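Local coordinates for protein pyridine nucleotide-disulphide oxidoreductase dimerisation region (Escherichia coli BL21, PDB 6KYY) that is an FAD-dependent disulfide reductase of the pyridine nucleotide-disulfide oxidoreductase family, induced by hypochlorous acid and probably involved in resistance to reactive chlorine species, at residues I56-D64 with A74-L85. Residues are numbered along the deposited sequence; the frame is centred on the assembly and turned at random.
With FAD (flavin-adenine dinucleotide), chain N.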
ATOM      1  N   ILE B  56       8.325  12.882   7.208  1.00 23.81           N
ATOM      2  CA  ILE B  56       9.331  11.823   7.163  1.00 45.89           C
ATOM      3  C   ILE B  56       9.786  11.417   8.564  1.00 36.33           C
ATOM      4  O   ILE B  56       9.765  10.216   8.871  1.00 25.09           O
ATOM      5  CB  ILE B  56      10.518  12.228   6.277  1.00 43.90           C
ATOM      6  CG1 ILE B  56      10.008  12.652   4.896  1.00 43.24           C
ATOM      7  CG2 ILE B  56      11.509  11.078   6.161  1.00 37.81           C
ATOM      8  CD1 ILE B  56      11.047  12.584   3.804  1.00 39.75           C
ATOM      9  N   PRO B  57      10.195  12.336   9.451  1.00 44.43           N
ATOM     10  CA  PRO B  57      10.572  11.881  10.801  1.00 41.09           C
ATOM     11  C   PRO B  57       9.402  11.302  11.573  1.00 36.03           C
ATOM     12  O   PRO B  57       9.580  10.334  12.323  1.00 48.30           O
ATOM     13  CB  PRO B  57      11.123  13.154  11.460  1.00 25.83           C
ATOM     14  CG  PRO B  57      10.441  14.258  10.748  1.00 43.14           C
ATOM     15  CD  PRO B  57      10.336  13.800   9.323  1.00 37.14           C
ATOM     16  N   THR B  58       8.204  11.866  11.401  1.00 29.02           N
ATOM     17  CA  THR B  58       7.026  11.349  12.091  1.00 46.55           C
ATOM     18  C   THR B  58       6.734   9.914  11.670  1.00 32.41           C
ATOM     19  O   THR B  58       6.583   9.025  12.515  1.00 26.25           O
ATOM     20  CB  THR B  58       5.819  12.246  11.806  1.00 21.42           C
ATOM     21  OG1 THR B  58       6.195  13.619  11.969  1.00 36.81           O
ATOM     22  CG2 THR B  58       4.668  11.926  12.745  1.00 29.35           C
ATOM     23  N   LYS B  59       6.669   9.668  10.361  1.00 20.06           N
ATOM     24  CA  LYS B  59       6.309   8.346   9.862  1.00 34.48           C
ATOM     25  C   LYS B  59       7.438   7.341  10.048  1.00 29.19           C
ATOM     26  O   LYS B  59       7.175   6.146  10.228  1.00 26.33           O
ATOM     27  CB  LYS B  59       5.911   8.426   8.386  1.00 27.06           C
ATOM     28  CG  LYS B  59       4.437   8.764   8.131  1.00 29.43           C
ATOM     29  CD  LYS B  59       3.940   9.888   9.033  1.00 37.56           C
ATOM     30  CE  LYS B  59       3.140  10.918   8.259  1.00 39.39           C
ATOM     31  NZ  LYS B  59       2.704  12.058   9.116  1.00 35.74           N
ATOM     32  N   THR B  60       8.691   7.803   9.985  1.00 29.68           N
ATOM     33  CA  THR B  60       9.827   6.943  10.305  1.00 31.69           C
ATOM     34  C   THR B  60       9.678   6.344  11.696  1.00 39.24           C
ATOM     35  O   THR B  60       9.946   5.155  11.905  1.00 35.70           O
ATOM     36  CB  THR B  60      11.136   7.736  10.210  1.00 23.69           C
ATOM     37  OG1 THR B  60      11.250   8.333   8.911  1.00 33.41           O
ATOM     38  CG2 THR B  60      12.340   6.837  10.460  1.00 28.97           C
ATOM     39  N   LEU B  61       9.239   7.156  12.661  1.00 28.50           N
ATOM     40  CA  LEU B  61       9.073   6.669  14.024  1.00 42.50           C
ATOM     41  C   LEU B  61       7.854   5.762  14.149  1.00 48.13           C
ATOM     42  O   LEU B  61       7.892   4.765  14.879  1.00 41.10           O
ATOM     43  CB  LEU B  61       8.970   7.851  14.988  1.00 33.62           C
ATOM     44  CG  LEU B  61      10.315   8.497  15.327  1.00 34.89           C
ATOM     45  CD1 LEU B  61      10.167   9.994  15.528  1.00 32.19           C
ATOM     46  CD2 LEU B  61      10.933   7.846  16.555  1.00 37.05           C
ATOM     47  N   VAL B  62       6.765   6.088  13.447  1.00 39.60           N
ATOM     48  CA  VAL B  62       5.562   5.259  13.515  1.00 37.19           C
ATOM     49  C   VAL B  62       5.849   3.860  12.985  1.00 40.10           C
ATOM     50  O   VAL B  62       5.370   2.862  13.534  1.00 29.34           O
ATOM     51  CB  VAL B  62       4.399   5.927  12.756  1.00 23.28           C
ATOM     52  CG1 VAL B  62       3.145   5.068  12.842  1.00 21.98           C
ATOM     53  CG2 VAL B  62       4.117   7.308  13.320  1.00 16.93           C
ATOM     54  N   HIS B  63       6.642   3.763  11.914  1.00 41.61           N
ATOM     55  CA  HIS B  63       7.001   2.452  11.384  1.00 44.40           C
ATOM     56  C   HIS B  63       7.853   1.672  12.378  1.00 48.79           C
ATOM     57  O   HIS B  63       7.706   0.450  12.506  1.00 43.61           O
ATOM     58  CB  HIS B  63       7.733   2.603  10.051  1.00 27.92           C
ATOM     59  CG  HIS B  63       8.128   1.299   9.429  1.00 35.70           C
ATOM     60  ND1 HIS B  63       9.355   0.711   9.649  1.00 31.45           N
ATOM     61  CD2 HIS B  63       7.456   0.467   8.598  1.00 38.91           C
ATOM     62  CE1 HIS B  63       9.424  -0.425   8.979  1.00 34.40           C
ATOM     63  NE2 HIS B  63       8.284  -0.597   8.332  1.00 29.85           N
ATOM     64  N   ASP B  64       8.749   2.359  13.090  1.00 32.04           N
ATOM     65  CA  ASP B  64       9.527   1.695  14.130  1.00 45.45           C
ATOM     66  C   ASP B  64       8.678   1.434  15.367  1.00 35.17           C
ATOM     67  O   ASP B  64       8.837   0.402  16.030  1.00 31.23           O
ATOM     68  CB  ASP B  64      10.753   2.533  14.488  1.00 16.80           C
ATOM     69  CG  ASP B  64      11.971   2.170  13.662  1.00 32.90           C
ATOM     70  OD1 ASP B  64      11.973   1.079  13.053  1.00 30.12           O
ATOM     71  OD2 ASP B  64      12.926   2.974  13.620  1.00 33.84           O
ATOM     72  N   ALA B  74      15.066   4.212  17.475  1.00 27.95           N
ATOM     73  CA  ALA B  74      14.218   4.780  16.433  1.00 20.85           C
ATOM     74  C   ALA B  74      14.542   6.250  16.197  1.00 37.71           C
ATOM     75  O   ALA B  74      14.523   6.718  15.053  1.00 41.22           O
ATOM     76  CB  ALA B  74      12.746   4.603  16.799  1.00 24.25           C
ATOM     77  N   ILE B  75      14.834   6.994  17.267  1.00 36.29           N
ATOM     78  CA  ILE B  75      15.283   8.374  17.110  1.00 41.98           C
ATOM     79  C   ILE B  75      16.613   8.412  16.370  1.00 43.38           C
ATOM     80  O   ILE B  75      16.868   9.312  15.559  1.00 41.36           O
ATOM     81  CB  ILE B  75      15.373   9.069  18.482  1.00 27.25           C
ATOM     82  CG1 ILE B  75      13.988   9.155  19.127  1.00 28.66           C
ATOM     83  CG2 ILE B  75      15.980  10.457  18.350  1.00 16.82           C
ATOM     84  CD1 ILE B  75      13.070  10.161  18.469  1.00 28.70           C
ATOM     85  N   GLN B  76      17.477   7.427  16.630  1.00 35.35           N
ATOM     86  CA  GLN B  76      18.743   7.339  15.908  1.00 25.06           C
ATOM     87  C   GLN B  76      18.512   7.097  14.421  1.00 36.83           C
ATOM     88  O   GLN B  76      19.147   7.736  13.575  1.00 31.28           O
ATOM     89  CB  GLN B  76      19.610   6.231  16.507  1.00 33.78           C
ATOM     90  CG  GLN B  76      20.978   6.089  15.859  1.00 30.04           C
ATOM     91  CD  GLN B  76      21.879   7.280  16.126  1.00 53.07           C
ATOM     92  OE1 GLN B  76      21.662   8.041  17.069  1.00 55.89           O
ATOM     93  NE2 GLN B  76      22.902   7.445  15.295  1.00 35.05           N
ATOM     94  N   ARG B  77      17.604   6.176  14.084  1.00 31.83           N
ATOM     95  CA  ARG B  77      17.288   5.939  12.679  1.00 32.96           C
ATOM     96  C   ARG B  77      16.539   7.120  12.080  1.00 35.10           C
ATOM     97  O   ARG B  77      16.730   7.452  10.904  1.00 24.16           O
ATOM     98  CB  ARG B  77      16.474   4.655  12.526  1.00 14.67           C
ATOM     99  CG  ARG B  77      16.349   4.178  11.088  1.00  9.73           C
ATOM    100  CD  ARG B  77      15.570   2.876  10.992  1.00 18.66           C
ATOM    101  NE  ARG B  77      14.136   3.100  10.830  1.00 26.60           N
ATOM    102  CZ  ARG B  77      13.548   3.376   9.671  1.00 29.70           C
ATOM    103  NH1 ARG B  77      14.268   3.466   8.561  1.00 36.86           N
ATOM    104  NH2 ARG B  77      12.236   3.562   9.620  1.00 23.81           N
ATOM    105  N   LYS B  78      15.675   7.762  12.871  1.00 33.41           N
ATOM    106  CA  LYS B  78      15.003   8.967  12.399  1.00 25.42           C
ATOM    107  C   LYS B  78      16.015  10.033  11.999  1.00 32.64           C
ATOM    108  O   LYS B  78      15.865  10.680  10.957  1.00 22.20           O
ATOM    109  CB  LYS B  78      14.053   9.491  13.476  1.00 16.22           C
ATOM    110  CG  LYS B  78      13.442  10.850  13.173  1.00 29.62           C
ATOM    111  CD  LYS B  78      13.455  11.748  14.399  1.00 28.86           C
ATOM    112  CE  LYS B  78      14.518  12.826  14.283  1.00 19.19           C
ATOM    113  NZ  LYS B  78      14.728  13.547  15.568  1.00 26.19           N
ATOM    114  N   ASN B  79      17.070  10.208  12.802  1.00 23.10           N
ATOM    115  CA  ASN B  79      18.097  11.192  12.472  1.00 20.65           C
ATOM    116  C   ASN B  79      18.795  10.851  11.161  1.00 31.25           C
ATOM    117  O   ASN B  79      19.065  11.741  10.345  1.00 29.33           O
ATOM    118  CB  ASN B  79      19.117  11.288  13.605  1.00 22.26           C
ATOM    119  CG  ASN B  79      18.613  12.105  14.774  1.00 24.32           C
ATOM    120  OD1 ASN B  79      17.682  12.897  14.639  1.00 18.05           O
ATOM    121  ND2 ASN B  79      19.228  11.914  15.934  1.00 32.04           N
ATOM    122  N   GLU B  80      19.093   9.568  10.939  1.00 27.15           N
ATOM    123  CA  GLU B  80      19.796   9.173   9.721  1.00 25.83           C
ATOM    124  C   GLU B  80      18.955   9.423   8.477  1.00 27.23           C
ATOM    125  O   GLU B  80      19.500   9.727   7.409  1.00 23.59           O
ATOM    126  CB  GLU B  80      20.197   7.700   9.801  1.00 41.82           C
ATOM    127  CG  GLU B  80      21.511   7.451  10.524  1.00 30.45           C
ATOM    128  CD  GLU B  80      21.436   6.278  11.483  1.00 55.14           C
ATOM    129  OE1 GLU B  80      20.629   5.358  11.236  1.00 39.83           O
ATOM    130  OE2 GLU B  80      22.183   6.279  12.484  1.00 43.69           O
ATOM    131  N   VAL B  81      17.632   9.304   8.593  1.00 24.48           N
ATOM    132  CA  VAL B  81      16.765   9.514   7.440  1.00 29.25           C
ATOM    133  C   VAL B  81      16.571  11.002   7.171  1.00 26.52           C
ATOM    134  O   VAL B  81      16.602  11.441   6.015  1.00 28.19           O
ATOM    135  CB  VAL B  81      15.421   8.791   7.648  1.00 32.78           C
ATOM    136  CG1 VAL B  81      14.471   9.093   6.502  1.00 19.77           C
ATOM    137  CG2 VAL B  81      15.641   7.292   7.779  1.00 22.82           C
ATOM    138  N   VAL B  82      16.373  11.806   8.219  1.00 22.42           N
ATOM    139  CA  VAL B  82      16.208  13.242   8.006  1.00 19.30           C
ATOM    140  C   VAL B  82      17.503  13.859   7.494  1.00 28.23           C
ATOM    141  O   VAL B  82      17.480  14.767   6.655  1.00 30.61           O
ATOM    142  CB  VAL B  82      15.703  13.944   9.286  1.00 21.92           C
ATOM    143  CG1 VAL B  82      14.498  13.212   9.870  1.00 19.97           C
ATOM    144  CG2 VAL B  82      16.806  14.088  10.333  1.00 32.13           C
ATOM    145  N   ASN B  83      18.653  13.366   7.963  1.00 34.62           N
ATOM    146  CA  ASN B  83      19.924  13.968   7.581  1.00 24.11           C
ATOM    147  C   ASN B  83      20.353  13.545   6.186  1.00 29.25           C
ATOM    148  O   ASN B  83      21.019  14.318   5.489  1.00 29.92           O
ATOM    149  CB  ASN B  83      21.005  13.607   8.600  1.00 12.07           C
ATOM    150  CG  ASN B  83      20.970  14.499   9.828  1.00 26.94           C
ATOM    151  OD1 ASN B  83      20.838  15.718   9.721  1.00 38.50           O
ATOM    152  ND2 ASN B  83      21.077  13.890  11.004  1.00 21.52           N
ATOM    153  N   PHE B  84      19.988  12.334   5.762  1.00 26.98           N
ATOM    154  CA  PHE B  84      20.291  11.922   4.398  1.00 22.79           C
ATOM    155  C   PHE B  84      19.491  12.737   3.390  1.00 32.50           C
ATOM    156  O   PHE B  84      20.037  13.197   2.381  1.00 29.89           O
ATOM    157  CB  PHE B  84      20.012  10.431   4.213  1.00 10.67           C
ATOM    158  CG  PHE B  84      20.255   9.946   2.812  1.00 18.09           C
ATOM    159  CD1 PHE B  84      21.500   9.469   2.439  1.00 18.75           C
ATOM    160  CD2 PHE B  84      19.245   9.980   1.863  1.00 20.67           C
ATOM    161  CE1 PHE B  84      21.732   9.030   1.150  1.00 19.35           C
ATOM    162  CE2 PHE B  84      19.472   9.549   0.572  1.00 15.03           C
ATOM    163  CZ  PHE B  84      20.716   9.070   0.215  1.00 45.08           C
ATOM    164  N   LEU B  85      18.195  12.922   3.644  1.00 26.48           N
ATOM    165  CA  LEU B  85      17.357  13.630   2.686  1.00 36.57           C
ATOM    166  C   LEU B  85      17.544  15.140   2.767  1.00 41.19           C
ATOM    167  O   LEU B  85      17.315  15.836   1.773  1.00 30.68           O
ATOM    168  CB  LEU B  85      15.888  13.255   2.895  1.00 30.54           C
ATOM    169  CG  LEU B  85      15.509  11.908   2.271  1.00 31.67           C
ATOM    170  CD1 LEU B  85      14.320  11.281   2.983  1.00 23.51           C
ATOM    171  CD2 LEU B  85      15.229  12.061   0.783  1.00 31.71           C
TER
HETATM  172  PA  FAD N 501       7.363  24.228   4.077  1.00 26.90           P
HETATM  173  O1A FAD N 501       6.689  24.493   5.371  1.00 24.59           O
HETATM  174  O2A FAD N 501       7.645  22.755   3.763  1.00 30.08           O
HETATM  175  O5B FAD N 501       8.696  25.048   3.973  1.00 30.02           O
HETATM  176  C5B FAD N 501       8.933  26.201   4.808  1.00 23.15           C
HETATM  177  C4B FAD N 501      10.387  26.587   4.697  1.00 30.17           C
HETATM  178  O4B FAD N 501      10.505  28.021   4.555  1.00 21.28           O
HETATM  179  C3B FAD N 501      11.258  26.191   5.890  1.00 22.16           C
HETATM  180  O3B FAD N 501      12.484  25.623   5.448  1.00 29.01           O
HETATM  181  C2B FAD N 501      11.469  27.518   6.626  1.00 14.48           C
HETATM  182  O2B FAD N 501      12.715  27.550   7.312  1.00 14.60           O
HETATM  183  C1B FAD N 501      11.473  28.502   5.461  1.00 18.94           C
HETATM  184  N9A FAD N 501      11.129  29.873   5.826  1.00 25.58           N
HETATM  185  C8A FAD N 501      10.077  30.286   6.600  1.00 25.76           C
HETATM  186  N7A FAD N 501      10.012  31.587   6.766  1.00 18.69           N
HETATM  187  C5A FAD N 501      11.101  32.062   6.051  1.00 12.42           C
HETATM  188  C6A FAD N 501      11.596  33.362   5.827  1.00 13.51           C
HETATM  189  N6A FAD N 501      11.033  34.467   6.322  1.00 21.58           N
HETATM  190  N1A FAD N 501      12.704  33.488   5.064  1.00 17.59           N
HETATM  191  C2A FAD N 501      13.271  32.387   4.565  1.00 15.74           C
HETATM  192  N3A FAD N 501      12.896  31.114   4.710  1.00 20.97           N
HETATM  193  C4A FAD N 501      11.798  31.018   5.466  1.00 21.72           C
HETATM  194  N1  FAD N 501       1.576  16.690   5.010  1.00 27.18           N
HETATM  195  C2  FAD N 501       1.150  15.598   4.309  1.00 23.07           C
HETATM  196  O2  FAD N 501       0.814  15.681   3.122  1.00 37.33           O
HETATM  197  N3  FAD N 501       1.091  14.363   4.931  1.00 14.82           N
HETATM  198  C4  FAD N 501       1.411  14.098   6.248  1.00 25.01           C
HETATM  199  O4  FAD N 501       1.327  12.953   6.685  1.00 35.08           O
HETATM  200  C4X FAD N 501       1.859  15.267   6.987  1.00 21.44           C
HETATM  201  N5  FAD N 501       2.215  15.106   8.227  1.00 27.83           N
HETATM  202  C5X FAD N 501       2.647  16.219   8.929  1.00 30.18           C
HETATM  203  C6  FAD N 501       3.014  16.067  10.265  1.00 34.83           C
HETATM  204  C7  FAD N 501       3.456  17.153  11.013  1.00 52.60           C
HETATM  205  C7M FAD N 501       3.845  16.951  12.454  1.00 34.20           C
HETATM  206  C8  FAD N 501       3.532  18.421  10.416  1.00 32.28           C
HETATM  207  C8M FAD N 501       4.006  19.616  11.198  1.00 22.13           C
HETATM  208  C9  FAD N 501       3.165  18.578   9.083  1.00 25.94           C
HETATM  209  C9A FAD N 501       2.726  17.490   8.338  1.00 18.71           C
HETATM  210  N10 FAD N 501       2.354  17.612   6.985  1.00 19.12           N
HETATM  211  C10 FAD N 501       1.913  16.521   6.278  1.00 18.83           C
HETATM  212  C1' FAD N 501       2.403  18.917   6.307  1.00 26.43           C
HETATM  213  C2' FAD N 501       3.712  19.164   5.565  1.00 19.15           C
HETATM  214  O2' FAD N 501       4.802  19.215   6.486  1.00 27.12           O
HETATM  215  C3' FAD N 501       3.622  20.499   4.823  1.00 23.91           C
HETATM  216  O3' FAD N 501       2.271  20.722   4.434  1.00 21.95           O
HETATM  217  C4' FAD N 501       4.515  20.592   3.585  1.00 30.64           C
HETATM  218  O4' FAD N 501       5.885  20.628   3.988  1.00 41.87           O
HETATM  219  C5' FAD N 501       4.188  21.790   2.718  1.00 21.92           C
HETATM  220  O5' FAD N 501       4.902  22.941   3.215  1.00 20.19           O
HETATM  221  P   FAD N 501       5.170  24.194   2.299  1.00 20.18           P
HETATM  222  O1P FAD N 501       5.465  23.732   0.869  1.00 16.75           O
HETATM  223  O2P FAD N 501       4.062  25.167   2.415  1.00 38.20           O
HETATM  224  O3P FAD N 501       6.503  24.822   2.885  1.00 30.22           O
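A roughly antiparallel helical hairpin of the FAD-binding region joins Ile56–Asp64, on the helix whose first residue, Cys55, binds copper with Cys50, to Ala74–Leu85; the short axes run 143° apart and approach to 9.2 Å. The pairing is mostly apolar. Ile56 reaches across with both branches, CG2 to Val81 CG1 and CD1 to Leu85 CD1, each at 3.6 Å. Pro57 CB rests on Lys78 CG and on Val82 CG1, while Leu61 CD2 touches both Ala74 CB and Ile75 CD1. Lys78 thus lends its aliphatic stem and sends NZ on to Leu159 O. Outside the helix pairing, Lys59 NZ donates to FAD O4 (2.9 Å) and N5 and forms a salt bridge with Glu179.

Polar contact gathers at the Asp64 end. A bend at chi3 (90°) turns the Arg77 guanidinium across Thr60, whose CG2 lies against one face near the rim, 3.4 Å from Arg77 NH2. Its NH1 and NH2 donate to the carbonyls of Arg376 and Val377 of the second subunit, linking hairpin and dimer interface. Arg77 NE makes a salt-bridging hydrogen bond to Asp64 OD2 at 3.0 Å, nearly straight at 162°, with OD2 in the guanidinium plane but NE above the carboxylate plane.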